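PDB 2G5C: prephenate dehydrogenase from Aquifex aeolicus, which probably catalyses the NAD(+)-dependent oxidative decarboxylation of prephenate to 3-(4-hydroxyphenyl)pyruvate, a step of L-tyrosine biosynthesis. Local coordinates for residues 196-201 with 206-211. Sequence-based numbering, arbitrary orientation.
Sequences DTLIHM and VDLFKY
One face of the Phe209 ring carries Leu198 CB, which sits 4.0 Å from the ring centroid and 26° off the normal, a CH-pi contact shifted toward the rim, where Leu198 CB is 3.6 Å from Phe209 CZ. At the edge, near the ring plane, Ile199 CG1 approaches Phe209 CE1 to 3.7 Å. With CG anti to the carbonyl carbon (chi1 -72°), the far end of the Phe209 ring, CE1 and CZ, is brought up to the helix. Leu198 CD2 adds a contact with Phe209 CE2 at 3.9 Å, and Leu198 CG meets Leu208 CB at 4.0 Å, while Leu208 CD1 comes within 3.6 Å of Met201 C. No hydrogen bond joins the two segments directly; Ser202 OG links them, bonded to both Leu198 O and Leu208 N. In the dimerization domain, the loop after helix 173-201 folds back here and packs against that helix, and an Asx turn shapes the returning chain: Phe209 N donates to Asp207 OD1 (3.1 Å), from above the carboxylate plane. Replacing Phe209 by an alanine is likely to leave Leu198 CB and Ile199 CG1 without their aromatic partner and to open a gap between loop and helix. Asp207 OD2 forms a salt bridge with Arg278 of the second subunit.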
loop_
_atom_site.group_PDB
_atom_site.type_symbol
_atom_site.label_atom_id
_atom_site.label_comp_id
_atom_site.label_asym_id
_atom_site.label_seq_id
_atom_site.Cartn_x
_atom_site.Cartn_y
_atom_site.Cartn_z
ATOM N N ASP A 196 -4.144 -7.451 11.617
ATOM C CA ASP A 196 -4.442 -8.498 12.587
ATOM C C ASP A 196 -3.200 -9.358 12.792
ATOM O O ASP A 196 -2.887 -9.769 13.915
ATOM C CB ASP A 196 -5.600 -9.373 12.103
ATOM C CG ASP A 196 -6.043 -10.372 13.147
ATOM O OD1 ASP A 196 -6.639 -9.939 14.160
ATOM O OD2 ASP A 196 -5.789 -11.585 12.962
ATOM N N THR A 197 -2.480 -9.610 11.703
ATOM C CA THR A 197 -1.272 -10.429 11.745
ATOM C C THR A 197 -0.183 -9.828 12.631
ATOM O O THR A 197 0.424 -10.529 13.442
ATOM C CB THR A 197 -0.678 -10.636 10.327
ATOM O OG1 THR A 197 -1.670 -11.203 9.464
ATOM C CG2 THR A 197 0.514 -11.577 10.384
ATOM N N LEU A 198 0.081 -8.534 12.462
ATOM C CA LEU A 198 1.099 -7.872 13.266
ATOM C C LEU A 198 0.694 -7.907 14.732
ATOM O O LEU A 198 1.544 -8.032 15.609
ATOM C CB LEU A 198 1.306 -6.428 12.794
ATOM C CG LEU A 198 2.394 -6.226 11.726
ATOM C CD1 LEU A 198 2.247 -7.235 10.600
ATOM C CD2 LEU A 198 2.299 -4.813 11.184
ATOM N N ILE A 199 -0.604 -7.798 15.000
ATOM C CA ILE A 199 -1.082 -7.862 16.381
ATOM C C ILE A 199 -0.749 -9.237 16.982
ATOM O O ILE A 199 -0.145 -9.327 18.051
ATOM C CB ILE A 199 -2.615 -7.612 16.462
ATOM C CG1 ILE A 199 -2.901 -6.116 16.291
ATOM C CG2 ILE A 199 -3.169 -8.133 17.789
ATOM C CD1 ILE A 199 -4.375 -5.763 16.134
ATOM N N HIS A 200 -1.111 -10.308 16.281
ATOM C CA HIS A 200 -0.856 -11.655 16.786
ATOM C C HIS A 200 0.563 -12.204 16.653
ATOM O O HIS A 200 0.924 -13.151 17.355
ATOM C CB HIS A 200 -1.863 -12.633 16.178
ATOM C CG HIS A 200 -3.269 -12.388 16.630
ATOM N ND1 HIS A 200 -4.074 -11.419 16.071
ATOM C CD2 HIS A 200 -3.984 -12.928 17.646
ATOM C CE1 HIS A 200 -5.223 -11.371 16.721
ATOM N NE2 HIS A 200 -5.194 -12.277 17.683
HETATM N N MSE A 201 1.381 -11.625 15.776
HETATM C CA MSE A 201 2.750 -12.108 15.643
HETATM C C MSE A 201 3.733 -11.287 16.473
HETATM O O MSE A 201 4.921 -11.607 16.554
HETATM C CB MSE A 201 3.159 -12.172 14.165
HETATM C CG MSE A 201 2.427 -13.303 13.454
HETATM SE SE MSE A 201 3.119 -13.836 11.743
HETATM C CE MSE A 201 4.660 -14.868 12.306
ATOM N N VAL A 206 9.037 -7.830 21.254
ATOM C CA VAL A 206 8.912 -6.964 20.086
ATOM C C VAL A 206 7.502 -6.606 19.639
ATOM O O VAL A 206 6.645 -7.474 19.443
ATOM C CB VAL A 206 9.674 -7.530 18.859
ATOM C CG1 VAL A 206 9.012 -8.810 18.356
ATOM C CG2 VAL A 206 9.736 -6.470 17.770
ATOM N N ASP A 207 7.286 -5.299 19.498
ATOM C CA ASP A 207 6.025 -4.728 19.039
ATOM C C ASP A 207 6.266 -4.445 17.558
ATOM O O ASP A 207 6.950 -3.477 17.205
ATOM C CB ASP A 207 5.738 -3.421 19.788
ATOM C CG ASP A 207 4.497 -2.710 19.279
ATOM O OD1 ASP A 207 3.876 -3.187 18.305
ATOM O OD2 ASP A 207 4.139 -1.662 19.858
ATOM N N LEU A 208 5.711 -5.295 16.698
ATOM C CA LEU A 208 5.903 -5.169 15.254
ATOM C C LEU A 208 5.458 -3.844 14.626
ATOM O O LEU A 208 5.964 -3.455 13.570
ATOM C CB LEU A 208 5.230 -6.350 14.539
ATOM C CG LEU A 208 5.799 -7.731 14.899
ATOM C CD1 LEU A 208 5.043 -8.819 14.142
ATOM C CD2 LEU A 208 7.288 -7.794 14.567
ATOM N N PHE A 209 4.533 -3.136 15.267
ATOM C CA PHE A 209 4.070 -1.869 14.708
ATOM C C PHE A 209 5.135 -0.773 14.748
ATOM O O PHE A 209 4.988 0.272 14.114
ATOM C CB PHE A 209 2.791 -1.404 15.422
ATOM C CG PHE A 209 1.581 -2.227 15.076
ATOM C CD1 PHE A 209 1.111 -3.205 15.948
ATOM C CD2 PHE A 209 0.939 -2.057 13.850
ATOM C CE1 PHE A 209 0.016 -4.004 15.599
ATOM C CE2 PHE A 209 -0.156 -2.851 13.490
ATOM C CZ PHE A 209 -0.617 -3.826 14.367
ATOM N N LYS A 210 6.214 -1.027 15.480
ATOM C CA LYS A 210 7.303 -0.064 15.587
ATOM C C LYS A 210 8.218 -0.067 14.362
ATOM O O LYS A 210 9.159 0.719 14.296
ATOM C CB LYS A 210 8.139 -0.345 16.840
ATOM C CG LYS A 210 7.421 -0.039 18.146
ATOM C CD LYS A 210 8.362 -0.125 19.334
ATOM C CE LYS A 210 7.665 0.347 20.608
ATOM N NZ LYS A 210 8.551 0.274 21.801
ATOM N N TYR A 211 7.938 -0.937 13.392
ATOM C CA TYR A 211 8.773 -1.021 12.189
ATOM C C TYR A 211 7.968 -0.998 10.892
ATOM O O TYR A 211 7.801 -2.026 10.236
ATOM C CB TYR A 211 9.624 -2.293 12.248
ATOM C CG TYR A 211 10.329 -2.444 13.566
ATOM C CD1 TYR A 211 9.717 -3.101 14.632
ATOM C CD2 TYR A 211 11.566 -1.847 13.783
ATOM C CE1 TYR A 211 10.318 -3.153 15.885
ATOM C CE2 TYR A 211 12.177 -1.891 15.030
ATOM C CZ TYR A 211 11.547 -2.545 16.079
ATOM O OH TYR A 211 12.140 -2.585 17.321
#